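Local coordinates for protein-arginine-phosphatase (Geobacillus stearothermophilus, PDB 4PIC), which removes phosphate from phosphoarginine residues of proteins by hydrolysis, has almost no activity on phosphotyrosine peptides, and probably counteracts the protein arginine kinase McsB, at residues K26-V31 against K143-Q148; M82-K87 against D112-D117. All blocks are in the same frame, centred on the assembly; numbering follows the deposited sequence.

Contact 1 (K26-V31 against K143-Q148); sequences KQLPGV and KLQTEQ
Q148 reaches from helix 123-150 to the backbone of P29 and closes the contact with one direct hydrogen bond: NE2 of Q148 donates to the carbonyl O of P29, 3.1 Å away. The bond is nearly straight, 167° at the hydrogen, and the acceptor lies close to the plane of the Q148 amide, while the donor sits 23° off the carbonyl plane of P29. A water strengthens this grip. It donates to O of P29 and to OE1 of Q148, 2.7 Å from each, and accepts from NE2 of Q145 at 2.9 Å. The carbonyl of P29 is thus held by two donors, and both ends of the Q148 amide are engaged, consistent with its orientation, N toward the carbonyl and O toward the water. Beside the water the amide of Q145 also meets carbon: its NE2 lies 3.6 Å from CD2 of L28, with CD of P29 a little farther off. Q145 does not aim its CB at the loop; the chain, extended beyond CG (chi2 -164°), brings the amide to L28 and the water. Deeper in, CG2 of V31 touches CD1 of L144 at 4.0 Å, the two side chains crossing at about a right angle. The loop links helix 15-25 and strand 31-37, the first helix and second strand of the beta-alpha-beta unit that opens the low molecular weight phosphatase fold, here laid against the C-terminal helix. A type II beta turn from L28 to V31, closed by V31 N to L28 O at 3.2 Å, turns the P29 carbonyl to the helix; G30 takes positive phi in it. Y3 of strand 3-9 touches V31, L144 and Q148, and E147 bonds to its hydroxyl. K26 NZ salt-bridges D138 of helix 123-150.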
loop_
_atom_site.group_PDB
_atom_site.type_symbol
_atom_site.label_atom_id
_atom_site.label_comp_id
_atom_site.label_asym_id
_atom_site.label_seq_id
_atom_site.Cartn_x
_atom_site.Cartn_y
_atom_site.Cartn_z
ATOM N N LYS A 26 1.923 -0.363 28.806
ATOM C CA LYS A 26 1.612 -1.366 29.829
ATOM C C LYS A 26 2.848 -2.078 30.365
ATOM O O LYS A 26 2.792 -2.691 31.435
ATOM C CB LYS A 26 0.634 -2.404 29.289
ATOM C CG LYS A 26 -0.738 -1.853 28.928
ATOM C CD LYS A 26 -1.603 -2.947 28.319
ATOM C CE LYS A 26 -3.034 -2.481 28.145
ATOM N NZ LYS A 26 -3.693 -2.269 29.470
ATOM N N GLN A 27 3.944 -2.037 29.611
ATOM C CA GLN A 27 5.203 -2.662 30.029
ATOM C C GLN A 27 4.997 -4.119 30.435
ATOM O O GLN A 27 5.420 -4.560 31.519
ATOM C CB GLN A 27 5.837 -1.862 31.170
ATOM C CG GLN A 27 6.390 -0.520 30.713
ATOM C CD GLN A 27 7.646 -0.674 29.881
ATOM O OE1 GLN A 27 8.664 -1.174 30.364
ATOM N NE2 GLN A 27 7.583 -0.248 28.623
ATOM N N LEU A 28 4.316 -4.866 29.577
ATOM C CA LEU A 28 4.042 -6.266 29.874
ATOM C C LEU A 28 5.324 -7.081 29.749
ATOM O O LEU A 28 5.991 -7.037 28.720
ATOM C CB LEU A 28 2.998 -6.825 28.909
ATOM C CG LEU A 28 1.653 -6.120 28.770
ATOM C CD1 LEU A 28 0.837 -6.824 27.685
ATOM C CD2 LEU A 28 0.900 -6.093 30.092
ATOM N N PRO A 29 5.676 -7.833 30.804
ATOM C CA PRO A 29 6.844 -8.717 30.705
ATOM C C PRO A 29 6.700 -9.689 29.535
ATOM O O PRO A 29 5.607 -10.196 29.302
ATOM C CB PRO A 29 6.808 -9.488 32.034
ATOM C CG PRO A 29 6.106 -8.575 32.974
ATOM C CD PRO A 29 5.080 -7.837 32.155
ATOM N N GLY A 30 7.781 -9.933 28.803
ATOM C CA GLY A 30 7.747 -10.914 27.733
ATOM C C GLY A 30 7.064 -10.440 26.459
ATOM O O GLY A 30 6.801 -11.243 25.568
ATOM N N VAL A 31 6.772 -9.145 26.377
ATOM C CA VAL A 31 6.107 -8.584 25.199
ATOM C C VAL A 31 6.920 -7.432 24.632
ATOM O O VAL A 31 7.227 -6.473 25.339
ATOM C CB VAL A 31 4.674 -8.094 25.545
ATOM C CG1 VAL A 31 4.024 -7.402 24.328
ATOM C CG2 VAL A 31 3.808 -9.245 26.052
ATOM N N LYS A 143 -5.252 -11.443 27.116
ATOM C CA LYS A 143 -5.092 -12.665 26.332
ATOM C C LYS A 143 -3.660 -13.186 26.417
ATOM O O LYS A 143 -3.440 -14.369 26.689
ATOM C CB LYS A 143 -5.501 -12.422 24.877
ATOM C CG LYS A 143 -5.405 -13.651 23.977
ATOM C CD LYS A 143 -5.740 -13.294 22.531
ATOM C CE LYS A 143 -5.480 -14.459 21.586
ATOM N NZ LYS A 143 -6.512 -15.524 21.681
ATOM N N LEU A 144 -2.680 -12.313 26.216
ATOM C CA LEU A 144 -1.282 -12.743 26.225
ATOM C C LEU A 144 -0.855 -13.205 27.615
ATOM O O LEU A 144 -0.227 -14.255 27.766
ATOM C CB LEU A 144 -0.349 -11.623 25.758
ATOM C CG LEU A 144 -0.596 -11.020 24.374
ATOM C CD1 LEU A 144 0.487 -10.015 24.022
ATOM C CD2 LEU A 144 -0.690 -12.094 23.317
ATOM N N GLN A 145 -1.210 -12.434 28.636
ATOM C CA GLN A 145 -0.813 -12.783 29.999
ATOM C C GLN A 145 -1.499 -14.050 30.500
ATOM O O GLN A 145 -0.911 -14.817 31.272
ATOM C CB GLN A 145 -1.060 -11.616 30.946
ATOM C CG GLN A 145 -0.149 -10.423 30.649
ATOM C CD GLN A 145 -0.099 -9.425 31.785
ATOM O OE1 GLN A 145 -1.132 -9.047 32.334
ATOM N NE2 GLN A 145 1.106 -8.992 32.139
ATOM N N THR A 146 -2.744 -14.265 30.092
ATOM C CA THR A 146 -3.427 -15.511 30.431
ATOM C C THR A 146 -2.676 -16.713 29.847
ATOM O O THR A 146 -2.505 -17.738 30.521
ATOM C CB THR A 146 -4.885 -15.523 29.938
ATOM O OG1 THR A 146 -5.642 -14.517 30.622
ATOM C CG2 THR A 146 -5.526 -16.895 30.161
ATOM N N GLU A 147 -2.228 -16.592 28.600
ATOM C CA GLU A 147 -1.458 -17.654 27.963
ATOM C C GLU A 147 -0.130 -17.866 28.676
ATOM O O GLU A 147 0.260 -19.004 28.955
ATOM C CB GLU A 147 -1.215 -17.340 26.484
ATOM C CG GLU A 147 -0.589 -18.488 25.697
ATOM C CD GLU A 147 0.922 -18.615 25.890
ATOM O OE1 GLU A 147 1.433 -19.759 25.829
ATOM O OE2 GLU A 147 1.598 -17.579 26.101
ATOM N N GLN A 148 0.559 -16.777 28.985
ATOM C CA GLN A 148 1.840 -16.867 29.670
ATOM C C GLN A 148 1.712 -17.579 31.016
ATOM O O GLN A 148 2.528 -18.443 31.350
ATOM C CB GLN A 148 2.409 -15.476 29.909
ATOM C CG GLN A 148 2.808 -14.736 28.644
ATOM C CD GLN A 148 3.230 -13.318 28.944
ATOM O OE1 GLN A 148 2.570 -12.619 29.713
ATOM N NE2 GLN A 148 4.344 -12.892 28.354
HETATM O O HOH W 1 3.202 -10.197 30.596
#

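Contact 2 (M82-K87 against D112-D117); sequences MTSGHK and DGDIAD
M82, I115 and D114 carry most of this contact, in which the loop bearing the proposed proton donor D117 crosses the start of helix 84-93 in the low molecular weight phosphatase fold. M82, a selenomethionine just past strand 78-81, accepts at its carbonyl O from N of I115 over 3.0 Å; the bond is almost linear, 176° at the hydrogen. A water donates to the same oxygen and to O of G113, giving the M82 carbonyl a second donor. Besides the backbone bond, SE of M82 and CG1 of I115 meet at 4.2 Å, the chains crossing at a slant. The bend at chi2 (-63°) places SE of M82 near I115, and both residues rest on L133 of helix 123-150. The M82 side chain also touches the nucleophile C9 and R15, so this apolar patch backs the catalytic site. D114 works on the helix end. Its carboxylate lies alongside T83, with CG of D114 3.5 Å from CB of T83, and OD1 accepts from N of S84 at 2.9 Å, the donor coming from above the carboxylate plane, 41° out of it. OD2 of D114 takes a water at 2.7 Å that in turn accepts from N of G85. One carboxylate thus serves two amides of the first turn, S84 N directly and G85 N through the water, and its negative charge probably interacts well with the positive end of the helix dipole. Toward the active site, O of I115 accepts from NH1 of R15, while H86 NE2 bonds to OG1 of T10, which probably binds substrate. T83 itself is the N-cap: set between its backbone N and carbonyl carbon, OG1 accepts from N of H86 over 3.0 Å.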
loop_
_atom_site.group_PDB
_atom_site.type_symbol
_atom_site.label_atom_id
_atom_site.label_comp_id
_atom_site.label_asym_id
_atom_site.label_seq_id
_atom_site.Cartn_x
_atom_site.Cartn_y
_atom_site.Cartn_z
HETATM N N MSE A 82 -4.508 -2.822 11.401
HETATM C CA MSE A 82 -5.568 -1.936 11.870
HETATM C C MSE A 82 -6.904 -2.234 11.191
HETATM O O MSE A 82 -7.965 -2.000 11.767
HETATM C CB MSE A 82 -5.176 -0.457 11.679
HETATM C CG MSE A 82 -3.949 -0.006 12.496
HETATM SE SE MSE A 82 -4.143 -0.080 14.427
HETATM C CE MSE A 82 -3.680 -1.921 14.740
ATOM N N THR A 83 -6.848 -2.722 9.955
ATOM C CA THR A 83 -8.057 -2.963 9.164
ATOM C C THR A 83 -7.900 -4.252 8.374
ATOM O O THR A 83 -6.781 -4.717 8.173
ATOM C CB THR A 83 -8.304 -1.828 8.137
ATOM O OG1 THR A 83 -7.314 -1.890 7.099
ATOM C CG2 THR A 83 -8.273 -0.454 8.796
ATOM N N SER A 84 -9.007 -4.801 7.884
ATOM C CA SER A 84 -8.940 -5.970 7.010
ATOM C C SER A 84 -8.197 -5.671 5.704
ATOM O O SER A 84 -7.456 -6.524 5.195
ATOM C CB SER A 84 -10.336 -6.541 6.737
ATOM O OG SER A 84 -11.169 -5.584 6.117
ATOM N N GLY A 85 -8.373 -4.459 5.180
ATOM C CA GLY A 85 -7.660 -4.035 3.985
ATOM C C GLY A 85 -6.164 -4.136 4.185
ATOM O O GLY A 85 -5.441 -4.624 3.319
ATOM N N HIS A 86 -5.691 -3.691 5.346
ATOM C CA HIS A 86 -4.267 -3.794 5.640
ATOM C C HIS A 86 -3.853 -5.253 5.767
ATOM O O HIS A 86 -2.798 -5.648 5.264
ATOM C CB HIS A 86 -3.923 -3.049 6.927
ATOM C CG HIS A 86 -3.967 -1.562 6.792
ATOM N ND1 HIS A 86 -4.823 -0.776 7.530
ATOM C CD2 HIS A 86 -3.255 -0.715 6.008
ATOM C CE1 HIS A 86 -4.645 0.493 7.199
ATOM N NE2 HIS A 86 -3.696 0.556 6.284
ATOM N N LYS A 87 -4.664 -6.045 6.467
ATOM C CA LYS A 87 -4.398 -7.473 6.582
ATOM C C LYS A 87 -4.263 -8.110 5.205
ATOM O O LYS A 87 -3.304 -8.845 4.939
ATOM C CB LYS A 87 -5.498 -8.168 7.379
ATOM C CG LYS A 87 -5.279 -9.677 7.506
ATOM C CD LYS A 87 -6.428 -10.349 8.229
ATOM C CE LYS A 87 -6.568 -11.802 7.802
ATOM N NZ LYS A 87 -6.804 -11.891 6.333
ATOM N N ASP A 112 -14.833 -9.520 13.221
ATOM C CA ASP A 112 -13.970 -8.586 12.524
ATOM C C ASP A 112 -14.459 -7.148 12.607
ATOM O O ASP A 112 -15.628 -6.879 12.897
ATOM C CB ASP A 112 -13.713 -9.026 11.081
ATOM C CG ASP A 112 -12.232 -9.102 10.760
ATOM O OD1 ASP A 112 -11.784 -10.145 10.240
ATOM O OD2 ASP A 112 -11.513 -8.107 11.033
ATOM N N GLY A 113 -13.533 -6.226 12.383
ATOM C CA GLY A 113 -13.827 -4.812 12.449
ATOM C C GLY A 113 -12.557 -4.049 12.155
ATOM O O GLY A 113 -11.454 -4.580 12.341
ATOM N N ASP A 114 -12.719 -2.823 11.676
ATOM C CA ASP A 114 -11.592 -1.940 11.417
ATOM C C ASP A 114 -11.534 -0.873 12.486
ATOM O O ASP A 114 -12.569 -0.411 12.969
ATOM C CB ASP A 114 -11.744 -1.256 10.055
ATOM C CG ASP A 114 -11.698 -2.229 8.900
ATOM O OD1 ASP A 114 -11.273 -3.375 9.115
ATOM O OD2 ASP A 114 -12.078 -1.832 7.778
ATOM N N ILE A 115 -10.321 -0.465 12.837
ATOM C CA ILE A 115 -10.147 0.665 13.740
ATOM C C ILE A 115 -10.577 1.930 12.994
ATOM O O ILE A 115 -10.263 2.089 11.807
ATOM C CB ILE A 115 -8.684 0.786 14.209
ATOM C CG1 ILE A 115 -8.264 -0.474 14.970
ATOM C CG2 ILE A 115 -8.482 2.052 15.046
ATOM C CD1 ILE A 115 -9.108 -0.757 16.198
ATOM N N ALA A 116 -11.322 2.806 13.664
ATOM C CA ALA A 116 -11.787 4.053 13.047
ATOM C C ALA A 116 -10.658 4.806 12.345
ATOM O O ALA A 116 -9.577 4.977 12.908
ATOM C CB ALA A 116 -12.443 4.948 14.090
ATOM N N ASP A 117 -10.922 5.262 11.120
ATOM C CA ASP A 117 -9.949 6.018 10.335
ATOM C C ASP A 117 -10.199 7.519 10.454
ATOM O O ASP A 117 -11.214 8.023 9.967
ATOM C CB ASP A 117 -10.045 5.612 8.860
ATOM C CG ASP A 117 -8.877 6.117 8.039
ATOM O OD1 ASP A 117 -8.136 6.997 8.513
ATOM O OD2 ASP A 117 -8.701 5.644 6.899
HETATM O O HOH W 2 -8.893 -4.325 13.741
HETATM O O HOH W 3 -10.607 -2.648 5.651
#

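How the contacts relate
Contact 1 is a surface contact, away from the annotated sites; contact 2 is partly buried, holds the probable proton donor D117 and lies against C9 and R15. Their centres are about 23 Å apart, on opposite sides of the chain's centre. Contact 2 is nested within the loop that contact 1 closes. Helix 123-150 serves both: it supplies one segment of contact 1, while at contact 2 its E132, L133 and L136 pack on M82 or I115. At 26-31 with 143-148, a glutamine amide and a water held by a second glutamine serve a turn carbonyl; at 82-87 with 112-117, a carboxylate meets one helix-end amide directly and another through water, and a backbone bond runs beside buried apolar side chains.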